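Local coordinates for hypothetical protein TT0907 (Thermus thermophilus, PDB 1WDI) that probably transfers and isomerises the ribose of S-adenosylmethionine onto preQ1-modified tRNA, giving epoxyqueuosine, at residues V45-P49 with L193-L197. Residues are numbered along the deposited sequence; the frame is centred on the assembly and turned at random.
Sequences VRDLP and LLERL
R196 reaches from helix 191-199 to the 3-10 turn at 45-47, where its guanidinium is held between R46 and P49. The contact packs two short helical pieces together in the part of the QueA fold built round the large mixed sheet. The R46 and R196 guanidinium groups form an offset stack, planes 9° and centres 4.3 Å apart, with R46 NH2 over the rim of one R196 face. P49 CG sits toward the opposite face's rim. R196 NH1 donates to R46 O at 2.7 Å, in the carbonyl plane on a lone pair. R196 NH2 adds a weak bond to R46 O at 3.3 Å. That oxygen probably offsets some repulsion between the two guanidinium groups. R46 CG lies between backbone N and carbonyl carbon (chi1 75°), and a bend at chi3 helps bring the guanidinium over R196. A leucine in place of R196 would probably cost R46 O two donors and the R46 guanidinium its stacking partner. Beneath, the contact is apolar. L193 CD1 meets P49 CD, and L197 CD2 meets P49 CG at 4.0 Å. L197 also touches L58 of strand 57-73. L193 CD2 touches V45 CG1 at 3.6 Å, the side chains crossing at about a right angle.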
ATOM      1  N   VAL A  45      -2.658  -3.586  18.781  1.00 20.80           N
ATOM      2  CA  VAL A  45      -2.570  -4.441  17.605  1.00 18.94           C
ATOM      3  C   VAL A  45      -2.292  -5.889  17.997  1.00 20.05           C
ATOM      4  O   VAL A  45      -2.804  -6.817  17.371  1.00 19.29           O
ATOM      5  CB  VAL A  45      -1.462  -3.946  16.641  1.00 20.76           C
ATOM      6  CG1 VAL A  45      -1.268  -4.944  15.503  1.00 18.53           C
ATOM      7  CG2 VAL A  45      -1.839  -2.574  16.086  1.00 19.41           C
ATOM      8  N   ARG A  46      -1.493  -6.088  19.042  1.00 18.61           N
ATOM      9  CA  ARG A  46      -1.180  -7.447  19.466  1.00 22.31           C
ATOM     10  C   ARG A  46      -2.428  -8.229  19.890  1.00 21.09           C
ATOM     11  O   ARG A  46      -2.394  -9.454  19.989  1.00 20.01           O
ATOM     12  CB  ARG A  46      -0.159  -7.437  20.613  1.00 25.25           C
ATOM     13  CG  ARG A  46      -0.720  -7.027  21.962  1.00 31.06           C
ATOM     14  CD  ARG A  46       0.338  -7.169  23.053  1.00 36.77           C
ATOM     15  NE  ARG A  46       1.019  -8.463  23.000  1.00 42.15           N
ATOM     16  CZ  ARG A  46       0.473  -9.630  23.332  1.00 44.84           C
ATOM     17  NH1 ARG A  46      -0.785  -9.691  23.750  1.00 45.50           N
ATOM     18  NH2 ARG A  46       1.192 -10.744  23.245  1.00 47.00           N
ATOM     19  N   ASP A  47      -3.536  -7.525  20.125  1.00 20.55           N
ATOM     20  CA  ASP A  47      -4.773  -8.190  20.536  1.00 19.94           C
ATOM     21  C   ASP A  47      -5.631  -8.669  19.376  1.00 20.47           C
ATOM     22  O   ASP A  47      -6.688  -9.268  19.584  1.00 21.77           O
ATOM     23  CB  ASP A  47      -5.610  -7.264  21.416  1.00 19.63           C
ATOM     24  CG  ASP A  47      -4.950  -6.984  22.735  1.00 18.10           C
ATOM     25  OD1 ASP A  47      -4.511  -7.954  23.370  1.00 22.96           O
ATOM     26  OD2 ASP A  47      -4.871  -5.803  23.134  1.00 23.51           O
ATOM     27  N   LEU A  48      -5.173  -8.409  18.158  1.00 20.54           N
ATOM     28  CA  LEU A  48      -5.903  -8.808  16.960  1.00 21.77           C
ATOM     29  C   LEU A  48      -6.431 -10.252  16.976  1.00 22.51           C
ATOM     30  O   LEU A  48      -7.572 -10.499  16.580  1.00 20.47           O
ATOM     31  CB  LEU A  48      -5.024  -8.581  15.723  1.00 19.23           C
ATOM     32  CG  LEU A  48      -5.630  -8.883  14.347  1.00 22.63           C
ATOM     33  CD1 LEU A  48      -6.862  -8.004  14.106  1.00 18.78           C
ATOM     34  CD2 LEU A  48      -4.571  -8.639  13.267  1.00 18.18           C
ATOM     35  N   PRO A  49      -5.622 -11.223  17.450  1.00 22.59           N
ATOM     36  CA  PRO A  49      -6.073 -12.622  17.484  1.00 23.19           C
ATOM     37  C   PRO A  49      -7.412 -12.822  18.202  1.00 24.34           C
ATOM     38  O   PRO A  49      -8.190 -13.715  17.855  1.00 23.67           O
ATOM     39  CB  PRO A  49      -4.920 -13.339  18.191  1.00 22.69           C
ATOM     40  CG  PRO A  49      -3.729 -12.528  17.780  1.00 20.42           C
ATOM     41  CD  PRO A  49      -4.246 -11.114  17.962  1.00 22.80           C
ATOM     42  N   LEU A 193       3.361 -11.623  16.075  1.00 24.96           N
ATOM     43  CA  LEU A 193       1.927 -11.510  15.830  1.00 24.37           C
ATOM     44  C   LEU A 193       1.526 -12.420  14.680  1.00 22.18           C
ATOM     45  O   LEU A 193       0.519 -13.123  14.752  1.00 21.90           O
ATOM     46  CB  LEU A 193       1.553 -10.063  15.498  1.00 23.97           C
ATOM     47  CG  LEU A 193       0.103  -9.820  15.073  1.00 24.01           C
ATOM     48  CD1 LEU A 193      -0.847 -10.443  16.092  1.00 21.48           C
ATOM     49  CD2 LEU A 193      -0.139  -8.313  14.942  1.00 23.58           C
ATOM     50  N   LEU A 194       2.317 -12.404  13.616  1.00 22.05           N
ATOM     51  CA  LEU A 194       2.024 -13.249  12.472  1.00 24.90           C
ATOM     52  C   LEU A 194       1.997 -14.721  12.894  1.00 23.75           C
ATOM     53  O   LEU A 194       1.077 -15.452  12.540  1.00 24.78           O
ATOM     54  CB  LEU A 194       3.057 -13.019  11.357  1.00 23.59           C
ATOM     55  CG  LEU A 194       2.936 -11.667  10.631  1.00 27.10           C
ATOM     56  CD1 LEU A 194       4.058 -11.505   9.601  1.00 25.57           C
ATOM     57  CD2 LEU A 194       1.566 -11.583   9.942  1.00 25.72           C
ATOM     58  N   GLU A 195       2.987 -15.149  13.673  1.00 25.88           N
ATOM     59  CA  GLU A 195       3.032 -16.542  14.115  1.00 24.75           C
ATOM     60  C   GLU A 195       1.823 -16.896  14.978  1.00 24.76           C
ATOM     61  O   GLU A 195       1.221 -17.957  14.804  1.00 24.51           O
ATOM     62  CB  GLU A 195       4.322 -16.818  14.890  1.00 27.81           C
ATOM     63  CG  GLU A 195       4.565 -18.294  15.187  1.00 30.55           C
ATOM     64  CD  GLU A 195       4.490 -19.168  13.938  1.00 34.42           C
ATOM     65  OE1 GLU A 195       5.006 -18.753  12.877  1.00 35.84           O
ATOM     66  OE2 GLU A 195       3.924 -20.278  14.021  1.00 35.72           O
ATOM     67  N   ARG A 196       1.464 -16.014  15.908  1.00 22.02           N
ATOM     68  CA  ARG A 196       0.308 -16.273  16.757  1.00 22.00           C
ATOM     69  C   ARG A 196      -0.930 -16.466  15.879  1.00 22.12           C
ATOM     70  O   ARG A 196      -1.767 -17.325  16.153  1.00 21.86           O
ATOM     71  CB  ARG A 196       0.092 -15.111  17.735  1.00 23.01           C
ATOM     72  CG  ARG A 196       1.183 -14.993  18.809  1.00 24.55           C
ATOM     73  CD  ARG A 196       1.040 -13.701  19.605  1.00 25.11           C
ATOM     74  NE  ARG A 196      -0.259 -13.619  20.264  1.00 26.01           N
ATOM     75  CZ  ARG A 196      -0.934 -12.490  20.451  1.00 27.51           C
ATOM     76  NH1 ARG A 196      -0.430 -11.333  20.027  1.00 23.25           N
ATOM     77  NH2 ARG A 196      -2.117 -12.521  21.059  1.00 24.49           N
ATOM     78  N   LEU A 197      -1.042 -15.669  14.818  1.00 21.14           N
ATOM     79  CA  LEU A 197      -2.180 -15.787  13.911  1.00 19.84           C
ATOM     80  C   LEU A 197      -2.163 -17.146  13.201  1.00 20.51           C
ATOM     81  O   LEU A 197      -3.204 -17.787  13.045  1.00 18.36           O
ATOM     82  CB  LEU A 197      -2.160 -14.636  12.889  1.00 18.54           C
ATOM     83  CG  LEU A 197      -2.476 -13.251  13.476  1.00 20.25           C
ATOM     84  CD1 LEU A 197      -2.128 -12.140  12.487  1.00 19.39           C
ATOM     85  CD2 LEU A 197      -3.951 -13.204  13.850  1.00 18.60           C
TER